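Local coordinates for protein putative histidinol-phosphate aminotransferase (Burkholderia pseudomallei, PDB 3P1T) that probably uses pyridoxal 5'-phosphate to transfer an amino group between L-histidinol phosphate and 2-oxoglutarate, a step of histidine biosynthesis, at residues L21-P27 with R314-R319; T172-Y176 with S197-G201; R289-L294 with A329-Y333. All coordinates share one frame; numbering follows the deposited sequence.

Contact 1 (L21-P27 with R314-R319). With TLA (L(+)-tartaric acid), chain F.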
loop_
_atom_site.group_PDB
_atom_site.type_symbol
_atom_site.label_atom_id
_atom_site.label_comp_id
_atom_site.label_asym_id
_atom_site.label_seq_id
_atom_site.Cartn_x
_atom_site.Cartn_y
_atom_site.Cartn_z
ATOM N N LEU A 21 -10.535 -1.590 -24.320
ATOM C CA LEU A 21 -9.237 -1.178 -24.826
ATOM C C LEU A 21 -9.028 0.253 -24.369
ATOM O O LEU A 21 -8.749 1.129 -25.189
ATOM C CB LEU A 21 -9.190 -1.315 -26.377
ATOM C CG LEU A 21 -9.625 -2.619 -27.048
ATOM C CD1 LEU A 21 -9.849 -2.408 -28.523
ATOM C CD2 LEU A 21 -8.614 -3.719 -26.843
ATOM N N ALA A 22 -9.238 0.514 -23.063
ATOM C CA ALA A 22 -9.185 1.876 -22.525
ATOM C C ALA A 22 -8.158 2.083 -21.397
ATOM O O ALA A 22 -7.826 3.243 -21.139
ATOM C CB ALA A 22 -10.563 2.256 -21.992
ATOM N N PHE A 23 -7.694 1.011 -20.694
ATOM C CA PHE A 23 -6.806 1.214 -19.534
ATOM C C PHE A 23 -5.413 0.604 -19.689
ATOM O O PHE A 23 -4.679 0.556 -18.694
ATOM C CB PHE A 23 -7.439 0.649 -18.259
ATOM C CG PHE A 23 -8.757 1.300 -17.963
ATOM C CD1 PHE A 23 -8.814 2.614 -17.520
ATOM C CD2 PHE A 23 -9.949 0.619 -18.172
ATOM C CE1 PHE A 23 -10.040 3.242 -17.307
ATOM C CE2 PHE A 23 -11.176 1.242 -17.929
ATOM C CZ PHE A 23 -11.210 2.549 -17.504
ATOM N N ASN A 24 -5.016 0.221 -20.921
ATOM C CA ASN A 24 -3.679 -0.304 -21.241
ATOM C C ASN A 24 -3.345 -1.542 -20.393
ATOM O O ASN A 24 -2.180 -1.745 -20.028
ATOM C CB ASN A 24 -2.587 0.785 -21.041
ATOM C CG ASN A 24 -2.735 1.991 -21.924
ATOM O OD1 ASN A 24 -3.256 1.932 -23.050
ATOM N ND2 ASN A 24 -2.243 3.112 -21.440
ATOM N N GLU A 25 -4.359 -2.374 -20.100
ATOM C CA GLU A 25 -4.148 -3.577 -19.299
ATOM C C GLU A 25 -3.563 -4.706 -20.155
ATOM O O GLU A 25 -3.721 -4.707 -21.387
ATOM C CB GLU A 25 -5.480 -4.025 -18.657
ATOM C CG GLU A 25 -6.054 -3.061 -17.620
ATOM C CD GLU A 25 -7.550 -3.164 -17.388
ATOM O OE1 GLU A 25 -8.301 -3.299 -18.380
ATOM O OE2 GLU A 25 -7.981 -3.036 -16.220
ATOM N N ASN A 26 -2.873 -5.667 -19.509
ATOM C CA ASN A 26 -2.372 -6.867 -20.198
ATOM C C ASN A 26 -3.611 -7.730 -20.481
ATOM O O ASN A 26 -4.326 -8.038 -19.522
ATOM C CB ASN A 26 -1.294 -7.582 -19.371
ATOM C CG ASN A 26 -0.718 -8.813 -20.012
ATOM O OD1 ASN A 26 -1.422 -9.653 -20.573
ATOM N ND2 ASN A 26 0.576 -8.995 -19.871
ATOM N N PRO A 27 -3.956 -8.036 -21.763
ATOM C CA PRO A 27 -5.230 -8.725 -22.037
ATOM C C PRO A 27 -5.178 -10.242 -21.892
ATOM O O PRO A 27 -6.234 -10.892 -21.957
ATOM C CB PRO A 27 -5.497 -8.360 -23.495
ATOM C CG PRO A 27 -4.151 -8.250 -24.096
ATOM C CD PRO A 27 -3.265 -7.682 -23.023
ATOM N N ARG A 314 -7.286 7.394 -27.201
ATOM C CA ARG A 314 -6.181 6.481 -26.956
ATOM C C ARG A 314 -6.759 5.086 -26.965
ATOM O O ARG A 314 -7.566 4.737 -26.099
ATOM C CB ARG A 314 -5.442 6.813 -25.637
ATOM C CG ARG A 314 -4.115 6.068 -25.479
ATOM C CD ARG A 314 -3.630 6.042 -24.041
ATOM N NE ARG A 314 -4.521 5.228 -23.218
ATOM C CZ ARG A 314 -4.659 5.360 -21.911
ATOM N NH1 ARG A 314 -3.968 6.281 -21.255
ATOM N NH2 ARG A 314 -5.508 4.590 -21.247
ATOM N N ILE A 315 -6.422 4.320 -28.001
ATOM C CA ILE A 315 -6.908 2.950 -28.184
ATOM C C ILE A 315 -5.837 1.969 -27.712
ATOM O O ILE A 315 -4.733 1.964 -28.268
ATOM C CB ILE A 315 -7.291 2.698 -29.676
ATOM C CG1 ILE A 315 -8.291 3.756 -30.205
ATOM C CG2 ILE A 315 -7.802 1.262 -29.846
ATOM C CD1 ILE A 315 -8.581 3.683 -31.693
ATOM N N SER A 316 -6.150 1.130 -26.713
ATOM C CA SER A 316 -5.187 0.120 -26.266
ATOM C C SER A 316 -5.131 -1.044 -27.272
ATOM O O SER A 316 -6.055 -1.218 -28.083
ATOM C CB SER A 316 -5.536 -0.389 -24.873
ATOM O OG SER A 316 -5.518 0.679 -23.944
ATOM N N ILE A 317 -4.021 -1.798 -27.261
ATOM C CA ILE A 317 -3.850 -2.961 -28.131
ATOM C C ILE A 317 -4.102 -4.198 -27.265
ATOM O O ILE A 317 -3.326 -4.466 -26.331
ATOM C CB ILE A 317 -2.457 -2.958 -28.826
ATOM C CG1 ILE A 317 -2.178 -1.650 -29.609
ATOM C CG2 ILE A 317 -2.237 -4.199 -29.661
ATOM C CD1 ILE A 317 -3.191 -1.240 -30.689
ATOM N N GLY A 318 -5.215 -4.886 -27.538
ATOM C CA GLY A 318 -5.614 -6.084 -26.798
ATOM C C GLY A 318 -5.267 -7.358 -27.538
ATOM O O GLY A 318 -4.325 -7.373 -28.334
ATOM N N ARG A 319 -6.030 -8.436 -27.300
ATOM C CA ARG A 319 -5.821 -9.667 -28.070
ATOM C C ARG A 319 -6.337 -9.474 -29.525
ATOM O O ARG A 319 -7.059 -8.520 -29.814
ATOM C CB ARG A 319 -6.501 -10.863 -27.394
ATOM C CG ARG A 319 -5.695 -11.503 -26.273
ATOM C CD ARG A 319 -6.549 -12.436 -25.428
ATOM N NE ARG A 319 -7.464 -11.680 -24.564
ATOM C CZ ARG A 319 -8.767 -11.520 -24.784
ATOM N NH1 ARG A 319 -9.349 -12.107 -25.822
ATOM N NH2 ARG A 319 -9.505 -10.800 -23.947
HETATM O O1 TLA F . -0.513 3.437 -15.581
HETATM C C1 TLA F . -1.145 4.168 -16.329
HETATM C C2 TLA F . -2.655 4.723 -15.999
HETATM O O2 TLA F . -3.343 4.830 -14.569
HETATM C C3 TLA F . -3.622 3.854 -17.015
HETATM O O3 TLA F . -4.352 2.538 -16.536
HETATM C C4 TLA F . -4.433 4.936 -17.934
HETATM O O4 TLA F . -5.747 4.600 -17.882
HETATM O O41 TLA F . -3.769 6.087 -18.642
#
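Leu21 and Ser316 meet where this contact is tightest. Ser316 N gives a nearly straight hydrogen bond to Leu21 O (3.0 Å, 172°). The Leu21 side chain reaches past Ser316 O, and its CD2 lies 3.7 Å from Gly318 N. Pro27 packs here too, with its CG on Gly318 C. Ser316 OG donates to Asn24 OD1 at 2.7 Å. The other end of this buried amide, Asn24 ND2, sits 3.3 Å above the centre of the Arg314 guanidinium, with the two planes 44° apart. The Arg314 chain bends at chi3 (67°), which turns the guanidinium under the amide. Its edge meets Ala22 O through a weak bond from NH2. Only the outer end, Arg319, is loose. Arg319 NE bonds Pro27 O at 3.0 Å, but the residue is partly exposed and poorly ordered, and its NH1 pairs with Glu321. On the side of the bound tartrate, probably from the crystallisation liquor, Arg314 NH1 holds tartrate O41 (2.6 Å) while NH2 bonds weakly to O4 of the same carboxylate. Tartrate O3 donates to Phe23 O. An arginine set out this way to grip an anion is consistent with the substrate-binding arginine of class I and II aminotransferases.

Contact 2 (T172-Y176 with S197-G201)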
loop_
_atom_site.group_PDB
_atom_site.type_symbol
_atom_site.label_atom_id
_atom_site.label_comp_id
_atom_site.label_asym_id
_atom_site.label_seq_id
_atom_site.Cartn_x
_atom_site.Cartn_y
_atom_site.Cartn_z
ATOM N N THR A 172 7.156 3.261 -17.459
ATOM C CA THR A 172 6.003 2.352 -17.378
ATOM C C THR A 172 5.808 1.575 -18.696
ATOM O O THR A 172 5.501 0.370 -18.658
ATOM C CB THR A 172 4.718 3.140 -17.024
ATOM O OG1 THR A 172 4.809 3.599 -15.679
ATOM C CG2 THR A 172 3.440 2.314 -17.158
ATOM N N TYR A 173 5.995 2.242 -19.847
ATOM C CA TYR A 173 5.711 1.593 -21.129
ATOM C C TYR A 173 6.976 1.149 -21.891
ATOM O O TYR A 173 6.850 0.779 -23.055
ATOM C CB TYR A 173 4.868 2.548 -22.016
ATOM C CG TYR A 173 3.496 2.804 -21.420
ATOM C CD1 TYR A 173 2.481 1.851 -21.512
ATOM C CD2 TYR A 173 3.251 3.940 -20.656
ATOM C CE1 TYR A 173 1.255 2.031 -20.866
ATOM C CE2 TYR A 173 2.014 4.150 -20.045
ATOM C CZ TYR A 173 1.022 3.191 -20.147
ATOM O OH TYR A 173 -0.202 3.403 -19.557
ATOM N N VAL A 174 8.156 1.112 -21.243
ATOM C CA VAL A 174 9.432 0.757 -21.891
ATOM C C VAL A 174 9.409 -0.671 -22.521
ATOM O O VAL A 174 10.093 -0.880 -23.520
ATOM C CB VAL A 174 10.631 0.877 -20.913
ATOM C CG1 VAL A 174 10.625 -0.239 -19.861
ATOM C CG2 VAL A 174 11.964 0.906 -21.661
ATOM N N ASP A 175 8.642 -1.631 -21.971
ATOM C CA ASP A 175 8.649 -3.005 -22.494
ATOM C C ASP A 175 8.043 -3.122 -23.940
ATOM O O ASP A 175 8.294 -4.120 -24.627
ATOM C CB ASP A 175 7.925 -3.953 -21.535
ATOM C CG ASP A 175 8.817 -4.563 -20.445
ATOM O OD1 ASP A 175 10.040 -4.230 -20.403
ATOM O OD2 ASP A 175 8.315 -5.422 -19.680
ATOM N N TYR A 176 7.342 -2.091 -24.418
ATOM C CA TYR A 176 6.804 -2.081 -25.773
ATOM C C TYR A 176 7.643 -1.169 -26.677
ATOM O O TYR A 176 7.241 -0.897 -27.819
ATOM C CB TYR A 176 5.339 -1.615 -25.751
ATOM C CG TYR A 176 4.483 -2.390 -24.774
ATOM C CD1 TYR A 176 4.099 -3.707 -25.042
ATOM C CD2 TYR A 176 4.079 -1.823 -23.572
ATOM C CE1 TYR A 176 3.325 -4.430 -24.133
ATOM C CE2 TYR A 176 3.314 -2.538 -22.657
ATOM C CZ TYR A 176 2.929 -3.834 -22.944
ATOM O OH TYR A 176 2.155 -4.508 -22.035
ATOM N N SER A 197 2.416 -3.238 -13.820
ATOM C CA SER A 197 1.003 -3.197 -14.196
ATOM C C SER A 197 0.721 -3.595 -15.665
ATOM O O SER A 197 -0.393 -4.065 -15.962
ATOM C CB SER A 197 0.436 -1.795 -13.961
ATOM O OG SER A 197 0.327 -1.474 -12.583
ATOM N N LYS A 198 1.692 -3.409 -16.584
ATOM C CA LYS A 198 1.402 -3.647 -17.997
ATOM C C LYS A 198 1.948 -5.002 -18.423
ATOM O O LYS A 198 1.310 -6.008 -18.136
ATOM C CB LYS A 198 1.956 -2.502 -18.885
ATOM C CG LYS A 198 1.680 -1.077 -18.369
ATOM C CD LYS A 198 0.202 -0.768 -18.068
ATOM C CE LYS A 198 0.022 0.594 -17.462
ATOM N NZ LYS A 198 -1.341 0.740 -16.905
ATOM N N SER A 199 3.108 -5.038 -19.088
ATOM C CA SER A 199 3.770 -6.240 -19.579
ATOM C C SER A 199 3.810 -7.382 -18.550
ATOM O O SER A 199 3.687 -8.541 -18.957
ATOM C CB SER A 199 5.193 -5.895 -19.988
ATOM O OG SER A 199 5.774 -4.968 -19.083
ATOM N N TYR A 200 3.989 -7.065 -17.235
ATOM C CA TYR A 200 4.085 -8.051 -16.152
ATOM C C TYR A 200 2.696 -8.555 -15.692
ATOM O O TYR A 200 2.631 -9.563 -14.984
ATOM C CB TYR A 200 4.851 -7.474 -14.956
ATOM C CG TYR A 200 6.338 -7.340 -15.203
ATOM C CD1 TYR A 200 6.864 -6.203 -15.814
ATOM C CD2 TYR A 200 7.229 -8.344 -14.801
ATOM C CE1 TYR A 200 8.238 -6.066 -16.025
ATOM C CE2 TYR A 200 8.608 -8.218 -15.010
ATOM C CZ TYR A 200 9.108 -7.075 -15.623
ATOM O OH TYR A 200 10.465 -6.939 -15.827
ATOM N N GLY A 201 1.628 -7.866 -16.101
ATOM C CA GLY A 201 0.244 -8.232 -15.809
ATOM C C GLY A 201 -0.230 -8.164 -14.363
ATOM O O GLY A 201 -1.145 -8.903 -13.984
#
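Lys198 runs past Thr172 and Tyr173 at a slant, and the ring of Tyr176 lies across its base at about a right angle. The bend at chi2 (-54°) turns the chain toward Thr172 and Tyr173, and its outer methylenes cross both. Lys198 CE is 3.8 Å from Thr172 CG2 and 3.5 Å from Tyr173 OH. Thr172 CG2 also covers the rim of one face of the Tyr173 ring. The methyl sits beside ring and lysine, and the lysine also touches Tyr173 CE1 itself. Tyr173 OH is held by Asn24, and Thr172 OG1 by Asp170. Lower down, Lys198 CB meets the edge of the Tyr176 ring, with CE2 at 4.0 Å. Tyr176 OH comes within 3.1 Å of Ser199 N, at an angle too poor for a hydrogen bond; its hydrogen bond goes to His250. Lys198 follows strand 190-195 in the run Ser-Phe-Ser-Lys, which in class I and II aminotransferases carries the lysine that forms the Schiff base with pyridoxal phosphate. Lys198 is consistent with that role, although here its NZ meets tartrate O1 and Tyr48 OH of the second subunit. A type I turn from Lys198 to Gly201 then brings Ser199 against Asp175. Ser199 OG stands between its backbone N and carbonyl carbon (chi1 39°) and donates to Asp175 OD2 at 2.6 Å. It meets the carboxylate oxygen on its anti side, 29° out of plane. The same oxygen forms a salt bridge with Arg247. Asp175 OD2 also lies 3.7 Å from Tyr200 CE1, oblique to that ring, and the Tyr200 hydroxyl bonds to His63.

Contact 3 (R289-L294 with A329-Y333)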
loop_
_atom_site.group_PDB
_atom_site.type_symbol
_atom_site.label_atom_id
_atom_site.label_comp_id
_atom_site.label_asym_id
_atom_site.label_seq_id
_atom_site.Cartn_x
_atom_site.Cartn_y
_atom_site.Cartn_z
ATOM N N ARG A 289 -19.310 11.943 -30.140
ATOM C CA ARG A 289 -20.057 11.165 -31.136
ATOM C C ARG A 289 -19.392 9.799 -31.405
ATOM O O ARG A 289 -20.094 8.798 -31.539
ATOM C CB ARG A 289 -20.166 11.959 -32.451
ATOM C CG ARG A 289 -21.303 11.512 -33.369
ATOM C CD ARG A 289 -21.245 12.226 -34.704
ATOM N NE ARG A 289 -20.524 11.449 -35.717
ATOM C CZ ARG A 289 -19.818 11.976 -36.715
ATOM N NH1 ARG A 289 -19.681 13.293 -36.818
ATOM N NH2 ARG A 289 -19.208 11.188 -37.593
ATOM N N THR A 290 -18.049 9.761 -31.450
ATOM C CA THR A 290 -17.268 8.555 -31.709
ATOM C C THR A 290 -17.351 7.608 -30.519
ATOM O O THR A 290 -17.582 6.415 -30.709
ATOM C CB THR A 290 -15.821 8.936 -32.007
ATOM O OG1 THR A 290 -15.807 9.938 -33.023
ATOM C CG2 THR A 290 -14.971 7.743 -32.426
ATOM N N LEU A 291 -17.138 8.135 -29.298
ATOM C CA LEU A 291 -17.166 7.361 -28.051
ATOM C C LEU A 291 -18.549 6.716 -27.848
ATOM O O LEU A 291 -18.633 5.533 -27.524
ATOM C CB LEU A 291 -16.799 8.248 -26.858
ATOM C CG LEU A 291 -15.420 8.878 -26.887
ATOM C CD1 LEU A 291 -15.388 10.097 -26.005
ATOM C CD2 LEU A 291 -14.324 7.874 -26.490
ATOM N N ARG A 292 -19.619 7.484 -28.112
ATOM C CA ARG A 292 -21.016 7.050 -28.017
ATOM C C ARG A 292 -21.278 5.901 -29.017
ATOM O O ARG A 292 -21.879 4.895 -28.629
ATOM C CB ARG A 292 -21.938 8.254 -28.267
ATOM C CG ARG A 292 -23.424 7.976 -28.111
ATOM C CD ARG A 292 -24.274 9.244 -28.080
ATOM N NE ARG A 292 -24.169 10.081 -29.286
ATOM C CZ ARG A 292 -23.521 11.246 -29.346
ATOM N NH1 ARG A 292 -22.915 11.734 -28.268
ATOM N NH2 ARG A 292 -23.484 11.935 -30.479
ATOM N N PHE A 293 -20.782 6.035 -30.275
ATOM C CA PHE A 293 -20.867 5.031 -31.346
ATOM C C PHE A 293 -20.215 3.700 -30.926
ATOM O O PHE A 293 -20.808 2.637 -31.097
ATOM C CB PHE A 293 -20.180 5.569 -32.617
ATOM C CG PHE A 293 -20.081 4.598 -33.776
ATOM C CD1 PHE A 293 -18.980 3.758 -33.909
ATOM C CD2 PHE A 293 -21.067 4.556 -34.756
ATOM C CE1 PHE A 293 -18.898 2.857 -34.969
ATOM C CE2 PHE A 293 -20.958 3.689 -35.846
ATOM C CZ PHE A 293 -19.884 2.831 -35.937
ATOM N N LEU A 294 -18.982 3.772 -30.419
ATOM C CA LEU A 294 -18.213 2.628 -29.962
ATOM C C LEU A 294 -18.846 1.997 -28.703
ATOM O O LEU A 294 -18.820 0.771 -28.602
ATOM C CB LEU A 294 -16.745 3.021 -29.688
ATOM C CG LEU A 294 -15.882 3.422 -30.902
ATOM C CD1 LEU A 294 -14.503 3.879 -30.463
ATOM C CD2 LEU A 294 -15.761 2.283 -31.927
ATOM N N ALA A 329 -15.679 -1.948 -36.129
ATOM C CA ALA A 329 -16.513 -0.824 -35.694
ATOM C C ALA A 329 -16.051 0.496 -36.307
ATOM O O ALA A 329 -16.897 1.237 -36.791
ATOM C CB ALA A 329 -16.503 -0.710 -34.180
ATOM N N LEU A 330 -14.730 0.790 -36.307
ATOM C CA LEU A 330 -14.222 2.042 -36.876
ATOM C C LEU A 330 -14.201 1.957 -38.419
ATOM O O LEU A 330 -14.192 3.005 -39.074
ATOM C CB LEU A 330 -12.848 2.444 -36.312
ATOM C CG LEU A 330 -12.849 2.918 -34.842
ATOM C CD1 LEU A 330 -11.447 3.141 -34.338
ATOM C CD2 LEU A 330 -13.645 4.186 -34.659
ATOM N N ALA A 331 -14.254 0.741 -39.005
ATOM C CA ALA A 331 -14.402 0.634 -40.460
ATOM C C ALA A 331 -15.805 1.114 -40.831
ATOM O O ALA A 331 -15.959 1.919 -41.754
ATOM C CB ALA A 331 -14.156 -0.787 -40.942
ATOM N N GLU A 332 -16.812 0.695 -40.024
ATOM C CA GLU A 332 -18.220 1.073 -40.157
ATOM C C GLU A 332 -18.393 2.590 -39.942
ATOM O O GLU A 332 -19.111 3.229 -40.714
ATOM C CB GLU A 332 -19.078 0.278 -39.154
ATOM C CG GLU A 332 -20.582 0.461 -39.308
ATOM C CD GLU A 332 -21.455 -0.040 -38.169
ATOM O OE1 GLU A 332 -20.995 -0.879 -37.357
ATOM O OE2 GLU A 332 -22.620 0.413 -38.098
ATOM N N TYR A 333 -17.713 3.158 -38.930
ATOM C CA TYR A 333 -17.767 4.578 -38.582
ATOM C C TYR A 333 -17.141 5.476 -39.670
ATOM O O TYR A 333 -17.604 6.609 -39.828
ATOM C CB TYR A 333 -17.053 4.820 -37.244
ATOM C CG TYR A 333 -17.286 6.190 -36.635
ATOM C CD1 TYR A 333 -18.559 6.591 -36.231
ATOM C CD2 TYR A 333 -16.222 7.044 -36.369
ATOM C CE1 TYR A 333 -18.776 7.838 -35.642
ATOM C CE2 TYR A 333 -16.425 8.297 -35.785
ATOM C CZ TYR A 333 -17.704 8.686 -35.408
ATOM O OH TYR A 333 -17.899 9.904 -34.789
#
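Tyr333 reaches from its helix across Phe293 to Thr290 and Arg289. Its CB lies over the face of the Phe293 ring, 3.9 Å from the centroid, in a CH-pi contact. Tyr333 CG lies opposite the backbone N (chi1 -168°), which sends the ring across Phe293. CG is near the ring atoms CD1 and CE1 of Phe293. Tyr333 CD1 stands 3.4 Å above the middle of that ring. The two ring planes are 46° apart, an oblique pairing. On the other edge, Tyr333 CE2 is 3.7 Å from Thr290 CG2. Farther along, Tyr333 CE1 and CZ come near Arg289 NH2. The tip, Tyr333 OH, donates to Thr290 OG1 at 2.7 Å and lies over one face of the Arg289 guanidinium. Thr290 OG1 is also bonded to Asn284. The edge of the Phe293 ring points at Ala329 O, with CE1 at 3.2 Å, and Arg297 adds a cation-pi contact. Leu294 CD2 packs on Ala329 CB (3.8 Å) and on Leu330. The segment axes pass 10.9 Å apart, with their directions at 129°. Helix 288-296 and helix 320-333 both rest on the four-stranded sheet: Leu291 and Leu294 touch Val301, Ala329 touches Ile299, and Leu330 touches Ile315.

Overall arrangement
Contacts 1 and 2 are buried and lie side by side, their centres about 12 Å apart. A probable hydrogen bond between Asn24 ND2 and Tyr173 OH is their main link. They share the tartrate pocket, and both reach the second subunit. Contact 1 is rich in hydrogen bonds; contact 2 has one, plus the packing of the lysine chain. Contact 3 is only partly buried, farther from the centre of the chain, and no other protein chain touches it. Its aromatic and aliphatic packing contrasts with the charged and polar surroundings of the other two. Strand 312-316 leads through a short loop into helix 320-333, which ties contact 1 to contact 3, and Ile315 CD1 touches Leu330 CD1. Contacts 2 and 3 do not meet.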